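Local coordinates for putative TRAP PERIPLASMIC SOLUTE BINDING PROTEIN (PDB 4PBQ), which binds L-gulonate and, as a putative periplasmic solute-binding protein, probably delivers this or a related sugar acid to a TRAP transporter, at residues Q74-N77 / G78-G82; I127-K130 / M131-Y134; I238-K241 / T242-I246. All coordinates share one frame; numbering follows the deposited sequence.

Contact 1 (Q74-N77 / G78-G82); sequences QIVN and GLRNG. With SO4 (sulfate ion), chain E.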
loop_
_atom_site.group_PDB
_atom_site.type_symbol
_atom_site.label_atom_id
_atom_site.label_comp_id
_atom_site.label_asym_id
_atom_site.label_seq_id
_atom_site.Cartn_x
_atom_site.Cartn_y
_atom_site.Cartn_z
ATOM N N GLN A 74 -12.969 -2.472 5.431
ATOM C CA GLN A 74 -14.022 -1.718 6.112
ATOM C C GLN A 74 -13.834 -0.203 5.930
ATOM O O GLN A 74 -14.807 0.539 5.782
ATOM C CB GLN A 74 -14.063 -2.104 7.599
ATOM C CG GLN A 74 -15.223 -1.428 8.350
ATOM C CD GLN A 74 -15.573 -2.111 9.682
ATOM O OE1 GLN A 74 -16.145 -3.202 9.711
ATOM N NE2 GLN A 74 -15.253 -1.449 10.779
ATOM N N ILE A 75 -12.583 0.241 5.906
ATOM C CA ILE A 75 -12.259 1.644 5.611
ATOM C C ILE A 75 -12.700 1.999 4.189
ATOM O O ILE A 75 -13.360 3.004 3.970
ATOM C CB ILE A 75 -10.762 1.960 5.805
ATOM C CG1 ILE A 75 -10.304 1.566 7.216
ATOM C CG2 ILE A 75 -10.498 3.424 5.501
ATOM C CD1 ILE A 75 -11.135 2.158 8.330
ATOM N N VAL A 76 -12.354 1.163 3.209
ATOM C CA VAL A 76 -12.825 1.408 1.850
ATOM C C VAL A 76 -14.348 1.570 1.813
ATOM O O VAL A 76 -14.864 2.539 1.226
ATOM C CB VAL A 76 -12.396 0.284 0.866
ATOM C CG1 VAL A 76 -12.979 0.558 -0.548
ATOM C CG2 VAL A 76 -10.915 0.199 0.756
ATOM N N ASN A 77 -15.080 0.632 2.408
ATOM C CA ASN A 77 -16.548 0.699 2.376
ATOM C C ASN A 77 -17.103 1.921 3.101
ATOM O O ASN A 77 -18.099 2.517 2.663
ATOM C CB ASN A 77 -17.118 -0.592 2.912
ATOM C CG ASN A 77 -16.930 -1.721 1.912
ATOM O OD1 ASN A 77 -16.969 -1.479 0.705
ATOM N ND2 ASN A 77 -16.700 -2.921 2.394
ATOM N N GLY A 78 -16.455 2.283 4.197
ATOM C CA GLY A 78 -16.861 3.469 4.945
ATOM C C GLY A 78 -16.639 4.751 4.157
ATOM O O GLY A 78 -17.449 5.678 4.237
ATOM N N LEU A 79 -15.554 4.821 3.389
ATOM C CA LEU A 79 -15.322 5.967 2.501
ATOM C C LEU A 79 -16.443 6.042 1.466
ATOM O O LEU A 79 -16.993 7.103 1.187
ATOM C CB LEU A 79 -13.962 5.846 1.802
ATOM C CG LEU A 79 -12.742 6.067 2.692
ATOM C CD1 LEU A 79 -11.487 5.495 2.030
ATOM C CD2 LEU A 79 -12.560 7.563 2.971
ATOM N N ARG A 80 -16.815 4.895 0.920
ATOM C CA ARG A 80 -17.820 4.911 -0.125
ATOM C C ARG A 80 -19.211 5.302 0.390
ATOM O O ARG A 80 -19.944 6.009 -0.301
ATOM C CB ARG A 80 -17.875 3.561 -0.828
ATOM C CG ARG A 80 -16.561 3.142 -1.475
ATOM C CD ARG A 80 -16.754 1.840 -2.243
ATOM N NE ARG A 80 -17.622 2.057 -3.392
ATOM C CZ ARG A 80 -18.155 1.078 -4.123
ATOM N NH1 ARG A 80 -17.885 -0.205 -3.854
ATOM N NH2 ARG A 80 -18.956 1.388 -5.134
ATOM N N ASN A 81 -19.586 4.873 1.592
ATOM C CA ASN A 81 -20.908 5.204 2.114
ATOM C C ASN A 81 -20.948 6.467 2.975
ATOM O O ASN A 81 -22.016 6.881 3.428
ATOM C CB ASN A 81 -21.556 3.995 2.834
ATOM C CG ASN A 81 -20.854 3.602 4.125
ATOM O OD1 ASN A 81 -20.240 4.429 4.803
ATOM N ND2 ASN A 81 -20.954 2.309 4.486
ATOM N N GLY A 82 -19.784 7.068 3.207
ATOM C CA GLY A 82 -19.699 8.305 3.973
ATOM C C GLY A 82 -19.626 8.194 5.486
ATOM O O GLY A 82 -19.440 9.206 6.155
HETATM S S SO4 E . -20.447 -1.858 -6.273
HETATM O O1 SO4 E . -20.092 -0.549 -6.810
HETATM O O2 SO4 E . -21.872 -1.856 -5.940
HETATM O O3 SO4 E . -19.678 -2.187 -5.073
HETATM O O4 SO4 E . -20.160 -2.872 -7.287
HETATM O O HOH W 1 -16.173 -1.629 -1.991
#
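Asn77 and Arg80, one turn apart on helix 72-81, are joined through a water: it donates to Asn77 OD1 at 2.8 Å and accepts from Arg80 NH1 at 2.9 Å. The water lies at the edge of the guanidinium, in its plane. The same NH1 also donates to sulfate O3, and NH2 reaches sulfate O1 at 2.8 Å with an almost straight N-H...O angle of 175°, so the ion, probably from the crystallisation liquor, is bound at the guanidinium edge by two N-H groups. The third nitrogen, NE, donates to Tyr134 O. A bend at chi3 (68°) turns the guanidinium away from the helix, while CG stays 3.2 Å from Val76 O.

Four helical bonds satisfy the backbone between the segments, from Gly78 N to Gln74 O through to Asn81 N to Asn77 O. On the buried side, Ile75 CG2 meets Leu79 CD1 at 4.2 Å, the two side chains crossing obliquely.

The helix ends with Asn81, and Gly82, with positive phi, is the first residue to leave it. Here Asn81 OD1 bonds Thr83 OG1 and ND2 hydrogen-bonds a MES molecule, probably also from the crystallisation liquor, while Leu79 O accepts from Ser239 OG. All three nitrogens of Arg80 thus have acceptors, and its positive charge would be offset at least in part by the sulfate.

Contact 2 (I127-K130 / M131-Y134); sequences IGQK and MEKY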
loop_
_atom_site.group_PDB
_atom_site.type_symbol
_atom_site.label_atom_id
_atom_site.label_comp_id
_atom_site.label_asym_id
_atom_site.label_seq_id
_atom_site.Cartn_x
_atom_site.Cartn_y
_atom_site.Cartn_z
ATOM N N ILE A 127 -6.413 8.185 -13.366
ATOM C CA ILE A 127 -6.949 6.978 -12.771
ATOM C C ILE A 127 -7.506 7.309 -11.390
ATOM O O ILE A 127 -8.575 6.838 -11.020
ATOM C CB ILE A 127 -5.888 5.858 -12.705
ATOM C CG1 ILE A 127 -5.582 5.382 -14.135
ATOM C CG2 ILE A 127 -6.383 4.713 -11.849
ATOM C CD1 ILE A 127 -4.573 4.244 -14.216
ATOM N N GLY A 128 -6.805 8.169 -10.649
ATOM C CA GLY A 128 -7.296 8.590 -9.341
ATOM C C GLY A 128 -8.679 9.232 -9.395
ATOM O O GLY A 128 -9.532 8.997 -8.521
ATOM N N GLN A 129 -8.899 10.065 -10.418
ATOM C CA GLN A 129 -10.182 10.741 -10.641
ATOM C C GLN A 129 -11.332 9.767 -10.843
ATOM O O GLN A 129 -12.476 10.065 -10.512
ATOM C CB GLN A 129 -10.081 11.668 -11.851
ATOM C CG GLN A 129 -9.330 12.963 -11.568
ATOM C CD GLN A 129 -9.070 13.791 -12.823
ATOM O OE1 GLN A 129 -8.301 14.751 -12.786
ATOM N NE2 GLN A 129 -9.707 13.426 -13.935
ATOM N N LYS A 130 -11.026 8.590 -11.384
ATOM C CA LYS A 130 -12.054 7.582 -11.612
ATOM C C LYS A 130 -12.617 7.002 -10.320
ATOM O O LYS A 130 -13.665 6.357 -10.349
ATOM C CB LYS A 130 -11.504 6.423 -12.440
ATOM C CG LYS A 130 -11.148 6.772 -13.876
ATOM C CD LYS A 130 -10.540 5.560 -14.595
ATOM C CE LYS A 130 -10.622 5.698 -16.116
ATOM N NZ LYS A 130 -10.311 7.078 -16.573
HETATM N N MSE A 131 -11.936 7.203 -9.198
HETATM C CA MSE A 131 -12.461 6.717 -7.923
HETATM C C MSE A 131 -13.747 7.450 -7.545
HETATM O O MSE A 131 -14.549 6.943 -6.773
HETATM C CB MSE A 131 -11.405 6.855 -6.829
HETATM C CG MSE A 131 -10.178 6.022 -7.077
HETATM SE SE MSE A 131 -8.905 6.190 -5.580
HETATM C CE MSE A 131 -9.830 5.233 -4.309
ATOM N N GLU A 132 -13.964 8.640 -8.100
ATOM C CA GLU A 132 -15.173 9.400 -7.794
ATOM C C GLU A 132 -16.459 8.680 -8.220
ATOM O O GLU A 132 -17.506 8.840 -7.596
ATOM C CB GLU A 132 -15.089 10.814 -8.387
ATOM C CG GLU A 132 -13.967 11.590 -7.708
ATOM C CD GLU A 132 -13.639 12.916 -8.367
ATOM O OE1 GLU A 132 -14.582 13.618 -8.775
ATOM O OE2 GLU A 132 -12.429 13.244 -8.453
ATOM N N LYS A 133 -16.366 7.881 -9.271
ATOM C CA LYS A 133 -17.486 7.058 -9.719
ATOM C C LYS A 133 -17.952 6.075 -8.641
ATOM O O LYS A 133 -19.103 5.619 -8.646
ATOM C CB LYS A 133 -17.059 6.268 -10.962
ATOM C CG LYS A 133 -18.072 5.278 -11.476
ATOM C CD LYS A 133 -17.584 4.664 -12.796
ATOM C CE LYS A 133 -18.575 3.648 -13.375
ATOM N NZ LYS A 133 -18.107 3.138 -14.702
ATOM N N TYR A 134 -17.061 5.758 -7.717
ATOM C CA TYR A 134 -17.349 4.799 -6.646
ATOM C C TYR A 134 -17.423 5.469 -5.281
ATOM O O TYR A 134 -17.359 4.794 -4.241
ATOM C CB TYR A 134 -16.288 3.696 -6.646
ATOM C CG TYR A 134 -16.193 3.051 -8.001
ATOM C CD1 TYR A 134 -17.145 2.133 -8.412
ATOM C CD2 TYR A 134 -15.190 3.395 -8.888
ATOM C CE1 TYR A 134 -17.085 1.560 -9.675
ATOM C CE2 TYR A 134 -15.121 2.831 -10.134
ATOM C CZ TYR A 134 -16.074 1.906 -10.526
ATOM O OH TYR A 134 -16.019 1.326 -11.792
HETATM O O HOH W 2 -10.592 11.037 -6.987
HETATM O O HOH W 3 -14.964 8.972 -11.663
#
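The C-terminal end of helix 122-129 tightens here into a 3-10 segment, the last turn before strand 136-151. Its signature is a run of three i to i+3 bonds: Met131 N to Gly128 O at 3.1 Å, Glu132 N to Gln129 O at 3.2 Å and Lys133 N to Lys130 O at 3.3 Å. In each the donor stands well above the carbonyl plane, 56° out of it for Gly128 O, as expected of 3-10 winding, where the carbonyls tilt outward from the axis.

Two waters supplement these bonds. One donates both to Gly128 O and, at 3.2 Å, to Glu132 OE2, linking the carboxylate to the preceding turn; the other donates to Gln129 O and accepts weakly from Lys133 N. The aliphatic part of Glu132 lies along Gln129 O, and its OE2 also has a long, weak ion pair with Lys137.

Met131, a selenomethionine, passes CB and CG close to Gly128 O, with CG anti to its own carbonyl carbon (chi1 -63°). A bend at chi3 (72°) follows, and the buried side chain packs against Phe100, Leu235 and Leu138. Tyr134 brings CD2 to 3.6 Å from Lys130 O, while Lys133 CG sits over the centre of one ring face, 4.0 Å above the plane. Tyr134 OH bonds Asp97.

Gly128 O and Gln129 O therefore each accept from one backbone N-H and one water, so both of these carbonyls are satisfied although the winding has changed.

Contact 3 (I238-K241 / T242-I246); sequences ISLK and TWNKI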
loop_
_atom_site.group_PDB
_atom_site.type_symbol
_atom_site.label_atom_id
_atom_site.label_comp_id
_atom_site.label_asym_id
_atom_site.label_seq_id
_atom_site.Cartn_x
_atom_site.Cartn_y
_atom_site.Cartn_z
ATOM N N ILE A 238 -10.779 11.019 0.732
ATOM C CA ILE A 238 -11.896 11.602 1.486
ATOM C C ILE A 238 -13.176 11.099 0.811
ATOM O O ILE A 238 -13.257 11.013 -0.410
ATOM C CB ILE A 238 -11.776 13.141 1.554
ATOM C CG1 ILE A 238 -12.865 13.769 2.423
ATOM C CG2 ILE A 238 -11.845 13.758 0.221
ATOM C CD1 ILE A 238 -12.344 15.064 3.118
ATOM N N SER A 239 -14.153 10.703 1.611
ATOM C CA SER A 239 -15.441 10.335 1.067
ATOM C C SER A 239 -16.016 11.449 0.207
ATOM O O SER A 239 -15.995 12.631 0.577
ATOM C CB SER A 239 -16.423 10.045 2.195
ATOM O OG SER A 239 -17.727 9.815 1.696
ATOM N N LEU A 240 -16.554 11.090 -0.943
ATOM C CA LEU A 240 -17.151 12.087 -1.825
ATOM C C LEU A 240 -18.361 12.759 -1.171
ATOM O O LEU A 240 -18.627 13.934 -1.404
ATOM C CB LEU A 240 -17.541 11.440 -3.151
ATOM C CG LEU A 240 -17.796 12.392 -4.325
ATOM C CD1 LEU A 240 -16.544 13.193 -4.676
ATOM C CD2 LEU A 240 -18.272 11.593 -5.502
ATOM N N LYS A 241 -19.087 12.014 -0.336
ATOM C CA LYS A 241 -20.208 12.580 0.400
ATOM C C LYS A 241 -19.745 13.704 1.312
ATOM O O LYS A 241 -20.430 14.720 1.428
ATOM C CB LYS A 241 -20.931 11.512 1.197
ATOM C CG LYS A 241 -21.696 10.504 0.338
ATOM C CD LYS A 241 -22.306 9.400 1.205
ATOM C CE LYS A 241 -23.552 8.779 0.566
ATOM N NZ LYS A 241 -23.319 8.291 -0.824
ATOM N N THR A 242 -18.589 13.509 1.952
ATOM C CA THR A 242 -17.961 14.563 2.743
ATOM C C THR A 242 -17.444 15.709 1.871
ATOM O O THR A 242 -17.683 16.903 2.153
ATOM C CB THR A 242 -16.830 13.975 3.576
ATOM O OG1 THR A 242 -17.396 13.127 4.585
ATOM C CG2 THR A 242 -15.993 15.054 4.212
ATOM N N TRP A 243 -16.733 15.358 0.809
ATOM C CA TRP A 243 -16.138 16.349 -0.083
ATOM C C TRP A 243 -17.190 17.288 -0.682
ATOM O O TRP A 243 -16.962 18.480 -0.787
ATOM C CB TRP A 243 -15.394 15.614 -1.197
ATOM C CG TRP A 243 -14.402 16.402 -2.007
ATOM C CD1 TRP A 243 -14.430 16.574 -3.369
ATOM C CD2 TRP A 243 -13.211 17.079 -1.550
ATOM N NE1 TRP A 243 -13.360 17.313 -3.779
ATOM C CE2 TRP A 243 -12.586 17.630 -2.694
ATOM C CE3 TRP A 243 -12.617 17.268 -0.298
ATOM C CZ2 TRP A 243 -11.422 18.391 -2.617
ATOM C CZ3 TRP A 243 -11.446 17.994 -0.216
ATOM C CH2 TRP A 243 -10.852 18.544 -1.368
ATOM N N ASN A 244 -18.363 16.760 -1.033
ATOM C CA ASN A 244 -19.385 17.571 -1.672
ATOM C C ASN A 244 -20.111 18.521 -0.714
ATOM O O ASN A 244 -20.978 19.275 -1.136
ATOM C CB ASN A 244 -20.391 16.677 -2.402
ATOM C CG ASN A 244 -19.821 16.058 -3.663
ATOM O OD1 ASN A 244 -18.820 16.527 -4.213
ATOM N ND2 ASN A 244 -20.463 14.995 -4.132
ATOM N N LYS A 245 -19.750 18.476 0.564
ATOM C CA LYS A 245 -20.271 19.409 1.554
ATOM C C LYS A 245 -19.267 20.531 1.833
ATOM O O LYS A 245 -19.565 21.482 2.577
ATOM C CB LYS A 245 -20.555 18.660 2.852
ATOM C CG LYS A 245 -21.680 17.620 2.768
ATOM C CD LYS A 245 -21.740 16.827 4.099
ATOM C CE LYS A 245 -22.691 15.660 4.035
ATOM N NZ LYS A 245 -24.100 16.087 3.835
ATOM N N ILE A 246 -18.097 20.425 1.207
ATOM C CA ILE A 246 -17.002 21.354 1.452
ATOM C C ILE A 246 -16.904 22.300 0.274
ATOM O O ILE A 246 -16.675 21.881 -0.856
ATOM C CB ILE A 246 -15.687 20.596 1.637
ATOM C CG1 ILE A 246 -15.773 19.663 2.847
ATOM C CG2 ILE A 246 -14.523 21.561 1.810
ATOM C CD1 ILE A 246 -14.536 18.833 3.052
#
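Ile238 and Trp243 form the apolar side of the tight corner where strand 231-239 passes into the short helix 240-243. Ile238 CG2 comes to 3.6 Å from Trp243 CE3, the two side chains crossing at about a right angle. The other branch reaches mainly Thr242: CG1, anti to the backbone N (chi1 -176°), lies 3.8 Å from Thr242 CG2. Beyond it, Ile238 CD1 touches the same methyl, comes near the indole and approaches Ile246 CD1. Leu240 CD1 meets the pyrrole part of the indole, 4.2 Å from Trp243 CD1, so the isoleucine and the leucine contact different ends of the ring system. Phe254 and Leu139 extend this apolar cluster around Ile238.

The backbone bonds complete the turn of helix. Trp243 N donates to Ser239 O at 2.8 Å, in the carbonyl plane and with an N-H...O angle of 165°. Asn244 N donates to Leu240 O at 2.9 Å. Beyond them a type I beta turn from Trp243 to Ile246 is closed by Ile246 N on Trp243 O, which also accepts from Gln251 NE2.

Polar side chains act at the helix start and on the exposed side. Ser239 is the N-cap: its OG accepts a weak capping bond from Lys241 N at 3.3 Å and is hydrogen-bonded to Leu79 O, its stronger partner. The amide of Asn244 lies beside Leu240, with ND2 3.7 Å from Leu240 CG. The aliphatic chain of Lys245 runs past Lys241 O, CG at 3.4 Å.

Ser239 thus makes two bonds at the helix start, its carbonyl taking the N-H of Trp243 and its hydroxyl making the weaker cap, while the indole is packed against aliphatic carbon.

From the N terminus, contact 1 comes first, on helix 72-81, contact 2 follows at the end of helix 122-129, and contact 3 comes last, after strand 231-239. Each closes only a local turn, and the three stand in series, neither nesting nor crossing. In space they gather on one side of the chain's centre, with centres about 12 to 14 Å apart. Arg80 ties contact 1 to Tyr134 of contact 2; Leu79 with Ser239, and Asn81 O with Lys241 CD at 3.4 Å, join contacts 1 and 3; Leu240 CD2 packs on Glu132 O between contacts 2 and 3. Together they join the end of helix 72-81, the turn after helix 122-129 and the start of helix 240-243, beside strands 136-151 and 231-239.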